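Local atomic coordinates of 3-carboxy-cis,cis-muconate cycloisomerase (Acinetobacter calcoaceticus, PDB entry 1Q5N), a protein that belongs to the mainly helical fumarase/aspartase superfamily and assembles as a homotetramer built around long helix bundles. Residues V35-A40 and E215-Q220; T109-L114 and T229-R234. All coordinates share one frame; numbering follows the deposited sequence.

Contact 1. Residues V35-A40 and E215-Q220; sequences VALAQA and EAYAKQ. Unlike the reference sequence in segment 35-40: A40 (reference Gln).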
loop_
_atom_site.group_PDB
_atom_site.type_symbol
_atom_site.label_atom_id
_atom_site.label_comp_id
_atom_site.label_asym_id
_atom_site.label_seq_id
_atom_site.Cartn_x
_atom_site.Cartn_y
_atom_site.Cartn_z
ATOM N N VAL A 35 -32.432 19.740 -1.022
ATOM C CA VAL A 35 -33.760 19.826 -1.603
ATOM C C VAL A 35 -34.544 18.583 -1.251
ATOM O O VAL A 35 -35.670 18.681 -0.801
ATOM C CB VAL A 35 -33.703 19.939 -3.142
ATOM C CG1 VAL A 35 -35.090 19.831 -3.731
ATOM C CG2 VAL A 35 -33.093 21.250 -3.532
ATOM N N ALA A 36 -33.954 17.406 -1.424
ATOM C CA ALA A 36 -34.696 16.188 -1.143
ATOM C C ALA A 36 -35.104 16.108 0.316
ATOM O O ALA A 36 -36.177 15.584 0.642
ATOM C CB ALA A 36 -33.882 14.966 -1.534
ATOM N N LEU A 37 -34.235 16.623 1.188
ATOM C CA LEU A 37 -34.474 16.629 2.629
ATOM C C LEU A 37 -35.695 17.510 3.010
ATOM O O LEU A 37 -36.518 17.108 3.830
ATOM C CB LEU A 37 -33.229 17.146 3.372
ATOM C CG LEU A 37 -33.404 17.190 4.902
ATOM C CD1 LEU A 37 -33.637 15.794 5.416
ATOM C CD2 LEU A 37 -32.187 17.796 5.563
ATOM N N ALA A 38 -35.764 18.710 2.430
ATOM C CA ALA A 38 -36.844 19.652 2.668
ATOM C C ALA A 38 -38.127 19.052 2.111
ATOM O O ALA A 38 -39.164 19.092 2.769
ATOM C CB ALA A 38 -36.548 20.973 1.995
ATOM N N GLN A 39 -38.054 18.465 0.925
ATOM C CA GLN A 39 -39.232 17.855 0.358
ATOM C C GLN A 39 -39.749 16.683 1.158
ATOM O O GLN A 39 -40.956 16.549 1.345
ATOM C CB GLN A 39 -38.972 17.383 -1.056
ATOM C CG GLN A 39 -38.871 18.497 -2.055
ATOM C CD GLN A 39 -38.808 17.942 -3.478
ATOM O OE1 GLN A 39 -39.706 18.210 -4.297
ATOM N NE2 GLN A 39 -37.758 17.144 -3.781
ATOM N N ALA A 40 -38.844 15.818 1.619
ATOM C CA ALA A 40 -39.260 14.647 2.376
ATOM C C ALA A 40 -39.891 15.069 3.680
ATOM O O ALA A 40 -40.847 14.446 4.124
ATOM C CB ALA A 40 -38.082 13.731 2.644
ATOM N N GLU A 215 -37.172 7.340 5.477
ATOM C CA GLU A 215 -37.840 6.592 4.441
ATOM C C GLU A 215 -38.212 7.473 3.242
ATOM O O GLU A 215 -37.950 7.117 2.089
ATOM C CB GLU A 215 -39.055 5.929 5.044
ATOM C CG GLU A 215 -39.979 5.289 4.056
ATOM C CD GLU A 215 -41.191 4.745 4.774
ATOM O OE1 GLU A 215 -41.888 5.560 5.451
ATOM O OE2 GLU A 215 -41.424 3.515 4.685
ATOM N N ALA A 216 -38.781 8.636 3.517
ATOM C CA ALA A 216 -39.181 9.539 2.452
ATOM C C ALA A 216 -37.981 10.245 1.819
ATOM O O ALA A 216 -38.040 10.687 0.675
ATOM C CB ALA A 216 -40.181 10.583 2.984
ATOM N N TYR A 217 -36.900 10.400 2.569
ATOM C CA TYR A 217 -35.709 11.039 2.013
ATOM C C TYR A 217 -35.074 10.054 1.004
ATOM O O TYR A 217 -34.717 10.424 -0.096
ATOM C CB TYR A 217 -34.761 11.378 3.167
ATOM C CG TYR A 217 -33.384 11.918 2.792
ATOM C CD1 TYR A 217 -33.237 13.136 2.138
ATOM C CD2 TYR A 217 -32.227 11.238 3.196
ATOM C CE1 TYR A 217 -31.966 13.672 1.907
ATOM C CE2 TYR A 217 -30.964 11.756 2.968
ATOM C CZ TYR A 217 -30.836 12.972 2.332
ATOM O OH TYR A 217 -29.577 13.494 2.164
ATOM N N ALA A 218 -34.974 8.791 1.384
ATOM C CA ALA A 218 -34.407 7.782 0.512
ATOM C C ALA A 218 -35.221 7.768 -0.778
ATOM O O ALA A 218 -34.680 7.860 -1.882
ATOM C CB ALA A 218 -34.461 6.411 1.197
ATOM N N LYS A 219 -36.534 7.682 -0.625
ATOM C CA LYS A 219 -37.445 7.629 -1.776
ATOM C C LYS A 219 -37.299 8.809 -2.713
ATOM O O LYS A 219 -37.236 8.630 -3.917
ATOM C CB LYS A 219 -38.860 7.529 -1.267
ATOM C CG LYS A 219 -39.869 7.113 -2.279
ATOM C CD LYS A 219 -41.089 6.571 -1.536
ATOM C CE LYS A 219 -40.682 5.338 -0.685
ATOM N NZ LYS A 219 -41.784 4.878 0.233
ATOM N N GLN A 220 -37.218 10.018 -2.176
ATOM C CA GLN A 220 -37.048 11.209 -3.012
ATOM C C GLN A 220 -35.813 11.140 -3.899
ATOM O O GLN A 220 -35.774 11.732 -4.966
ATOM C CB GLN A 220 -36.872 12.479 -2.166
ATOM C CG GLN A 220 -38.103 13.067 -1.528
ATOM C CD GLN A 220 -39.229 13.279 -2.514
ATOM O OE1 GLN A 220 -40.329 12.751 -2.319
ATOM N NE2 GLN A 220 -38.962 14.024 -3.588
#
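The ring of Y217 meets helix 35-40 with one edge, where the backbone carbon C of A36 lies close to the ring plane, 4.0 Å from CD1 of Y217. L37 comes in obliquely: its CA is 3.7 Å from CD1 of Y217, and its CB reaches CE1 of the same ring at 4.0 Å. The side chains of Q39 and Q220 cross at about a right angle.

Y217 holds CG anti to its backbone N (chi1 174°), which carries the ring off its own helix and alongside the A36-L37 peptide. The backbones come near each other at A36, A40 and A216, the axes of the short segments passing at 8.5 Å and running 131° apart; A40 is Gln in the reference sequence. CB of A40 sits between the helices like a short peg, 3.5 Å from the backbone N of Y217 and 3.8 Å from CB of A216. One turn earlier in the same helix, CB of A36 lies 3.9 Å from CB of Q220. CG of Q220, anti to its own carbonyl carbon, lies 3.8 Å from O of A36, and the bend at the next bond turns the amide toward Q39.

The tyrosine hydroxyl is hydrogen-bonded to T116, on helix 110-146, and the amide oxygen of Q220 to Q43, further along the helix that carries 35-40. Cohesion between the segments is therefore mainly apolar, an alanine-lined helix crossing, while the polar ends of Y217 and Q220 tie helix 210-221 to its surroundings and the hydroxyl bond anchors the far end of the ring.

Contact 2. Residues T109-L114 and T229-R234; sequences TSQDIL and TWHGER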
loop_
_atom_site.group_PDB
_atom_site.type_symbol
_atom_site.label_atom_id
_atom_site.label_comp_id
_atom_site.label_asym_id
_atom_site.label_seq_id
_atom_site.Cartn_x
_atom_site.Cartn_y
_atom_site.Cartn_z
ATOM N N THR A 109 -26.859 16.467 9.775
ATOM C CA THR A 109 -25.541 16.867 10.247
ATOM C C THR A 109 -24.705 16.887 8.965
ATOM O O THR A 109 -25.147 16.351 7.939
ATOM C CB THR A 109 -24.954 15.874 11.226
ATOM O OG1 THR A 109 -23.694 16.381 11.633
ATOM C CG2 THR A 109 -24.708 14.526 10.566
ATOM N N SER A 110 -23.520 17.496 9.019
ATOM C CA SER A 110 -22.628 17.593 7.846
ATOM C C SER A 110 -22.391 16.296 7.091
ATOM O O SER A 110 -22.473 16.259 5.856
ATOM C CB SER A 110 -21.265 18.118 8.255
ATOM O OG SER A 110 -21.417 19.392 8.820
ATOM N N GLN A 111 -22.084 15.237 7.834
ATOM C CA GLN A 111 -21.807 13.961 7.203
ATOM C C GLN A 111 -23.036 13.385 6.424
ATOM O O GLN A 111 -22.855 12.658 5.442
ATOM C CB GLN A 111 -21.251 12.950 8.249
ATOM C CG GLN A 111 -20.819 11.640 7.578
ATOM C CD GLN A 111 -19.975 10.705 8.439
ATOM O OE1 GLN A 111 -19.751 10.958 9.652
ATOM N NE2 GLN A 111 -19.518 9.581 7.817
ATOM N N ASP A 112 -24.263 13.688 6.843
ATOM C CA ASP A 112 -25.409 13.171 6.101
ATOM C C ASP A 112 -25.363 13.730 4.668
ATOM O O ASP A 112 -25.512 12.996 3.702
ATOM C CB ASP A 112 -26.738 13.600 6.725
ATOM C CG ASP A 112 -26.921 13.080 8.138
ATOM O OD1 ASP A 112 -26.525 11.917 8.411
ATOM O OD2 ASP A 112 -27.473 13.842 8.978
ATOM N N ILE A 113 -25.147 15.034 4.542
ATOM C CA ILE A 113 -25.132 15.660 3.239
ATOM C C ILE A 113 -23.884 15.224 2.415
ATOM O O ILE A 113 -23.971 14.994 1.221
ATOM C CB ILE A 113 -25.134 17.206 3.402
ATOM C CG1 ILE A 113 -26.364 17.655 4.194
ATOM C CG2 ILE A 113 -25.067 17.881 2.040
ATOM C CD1 ILE A 113 -27.698 17.152 3.669
ATOM N N LEU A 114 -22.728 15.130 3.063
ATOM C CA LEU A 114 -21.502 14.731 2.373
ATOM C C LEU A 114 -21.574 13.273 1.904
ATOM O O LEU A 114 -21.274 13.008 0.743
ATOM C CB LEU A 114 -20.291 14.971 3.289
ATOM C CG LEU A 114 -20.087 16.490 3.515
ATOM C CD1 LEU A 114 -19.098 16.715 4.596
ATOM C CD2 LEU A 114 -19.626 17.184 2.236
ATOM N N THR A 229 -27.916 4.109 10.962
ATOM C CA THR A 229 -26.995 5.099 10.445
ATOM C C THR A 229 -25.587 4.464 10.191
ATOM O O THR A 229 -25.156 3.586 10.934
ATOM C CB THR A 229 -26.876 6.242 11.451
ATOM O OG1 THR A 229 -28.191 6.755 11.702
ATOM C CG2 THR A 229 -25.965 7.380 10.899
ATOM N N TRP A 230 -24.895 4.873 9.128
ATOM C CA TRP A 230 -23.553 4.292 8.900
ATOM C C TRP A 230 -22.445 5.352 8.730
ATOM O O TRP A 230 -21.624 5.280 7.834
ATOM C CB TRP A 230 -23.554 3.297 7.729
ATOM C CG TRP A 230 -24.187 3.840 6.516
ATOM C CD1 TRP A 230 -25.529 4.075 6.332
ATOM C CD2 TRP A 230 -23.529 4.345 5.353
ATOM N NE1 TRP A 230 -25.740 4.706 5.134
ATOM C CE2 TRP A 230 -24.538 4.891 4.508
ATOM C CE3 TRP A 230 -22.193 4.397 4.943
ATOM C CZ2 TRP A 230 -24.250 5.495 3.267
ATOM C CZ3 TRP A 230 -21.889 4.989 3.721
ATOM C CH2 TRP A 230 -22.926 5.534 2.887
ATOM N N HIS A 231 -22.454 6.344 9.613
ATOM C CA HIS A 231 -21.435 7.379 9.638
ATOM C C HIS A 231 -20.072 6.748 9.929
ATOM O O HIS A 231 -19.059 7.136 9.362
ATOM C CB HIS A 231 -21.772 8.380 10.741
ATOM C CG HIS A 231 -22.896 9.309 10.380
ATOM N ND1 HIS A 231 -23.681 9.940 11.321
ATOM C CD2 HIS A 231 -23.381 9.691 9.172
ATOM C CE1 HIS A 231 -24.605 10.658 10.712
ATOM N NE2 HIS A 231 -24.444 10.524 9.405
ATOM N N GLY A 232 -20.060 5.766 10.815
ATOM C CA GLY A 232 -18.814 5.128 11.198
ATOM C C GLY A 232 -18.510 3.783 10.585
ATOM O O GLY A 232 -17.372 3.359 10.688
ATOM N N GLU A 233 -19.492 3.121 9.946
ATOM C CA GLU A 233 -19.288 1.789 9.355
ATOM C C GLU A 233 -19.142 2.032 7.840
ATOM O O GLU A 233 -20.106 2.398 7.144
ATOM C CB GLU A 233 -20.490 0.885 9.706
ATOM C CG GLU A 233 -20.603 0.527 11.234
ATOM C CD GLU A 233 -20.815 1.776 12.131
ATOM O OE1 GLU A 233 -21.755 2.563 11.860
ATOM O OE2 GLU A 233 -20.031 1.981 13.097
ATOM N N ARG A 234 -17.954 1.798 7.308
ATOM C CA ARG A 234 -17.738 2.192 5.919
ATOM C C ARG A 234 -17.569 1.128 4.857
ATOM O O ARG A 234 -17.064 1.418 3.763
ATOM C CB ARG A 234 -16.512 3.153 5.866
ATOM C CG ARG A 234 -16.434 4.155 7.017
ATOM C CD ARG A 234 -17.593 5.167 6.969
ATOM N NE ARG A 234 -17.462 6.117 5.848
ATOM C CZ ARG A 234 -18.444 6.929 5.438
ATOM N NH1 ARG A 234 -19.642 6.911 6.038
ATOM N NH2 ARG A 234 -18.242 7.779 4.449
#
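H231 is bound to D112 through its ring: NE2 donates to OD1 of D112 over 2.7 Å. OD1 lies in the plane of the imidazole, whereas NE2 approaches from above the carboxylate plane, 37° out of it. A second bond runs in the reverse direction across the contact, from NE2 of Q111 to the backbone O of H231 at 2.9 Å. This donor lies in the carbonyl plane on a lone pair; both bonds are equally bent, with N-H...O angles of 144°. One histidine is thus held by both its side chain and its main chain.

The carboxylate of D112 has further donors. OD2 accepts from the backbone N of T109, the N-cap residue of helix 110-146, at 2.8 Å, and G197 and G198 give their backbone N-H groups to OD1 and OD2. Q111 is extended, with CG anti to its own N, and slides past the imidazole in the opposite direction; its amide plane is turned 26° from the ring. CB of Q111 lies over one face of the imidazole, while CG comes within 3.6 Å of CD2 of H231. CG2 of T109 approaches CE1 of H231 obliquely at 3.9 Å.

R234 folds back on its own loop, NH1 donating to the backbone O of W230 at 3.1 Å. The guanidinium also pairs with E327 and D115; OD2 of D115 accepts from both R234 NH1 and Q111 NE2, which brings these two donors close together. The oxygen of Q111 accepts from R319.

Charge and amide groups are matched in a largely buried setting. The N-H groups around D112 would be expected to stabilise its negative charge, and the paired bonds of H231 pin the loop before helix 235-261 to the start of helix 110-146.

In the fold
Contacts 1 and 2 lie on the same side of the chain's centre, their own centres 16 Å apart and their nearest atoms about 4 Å apart without touching. Their segments alternate along the sequence, and helices 23-43 and 110-146 each receive a partner from the 210-234 region. T116 joins the two sites: its hydroxyl is hydrogen-bonded to the Y217 hydroxyl of contact 1 and to the backbone O of D112 in contact 2. Contact 1 is mainly apolar and has no other subunit against its segments, whereas the loop of contact 2 reaches the second subunit, E233 forming a salt bridge with R172 of that chain.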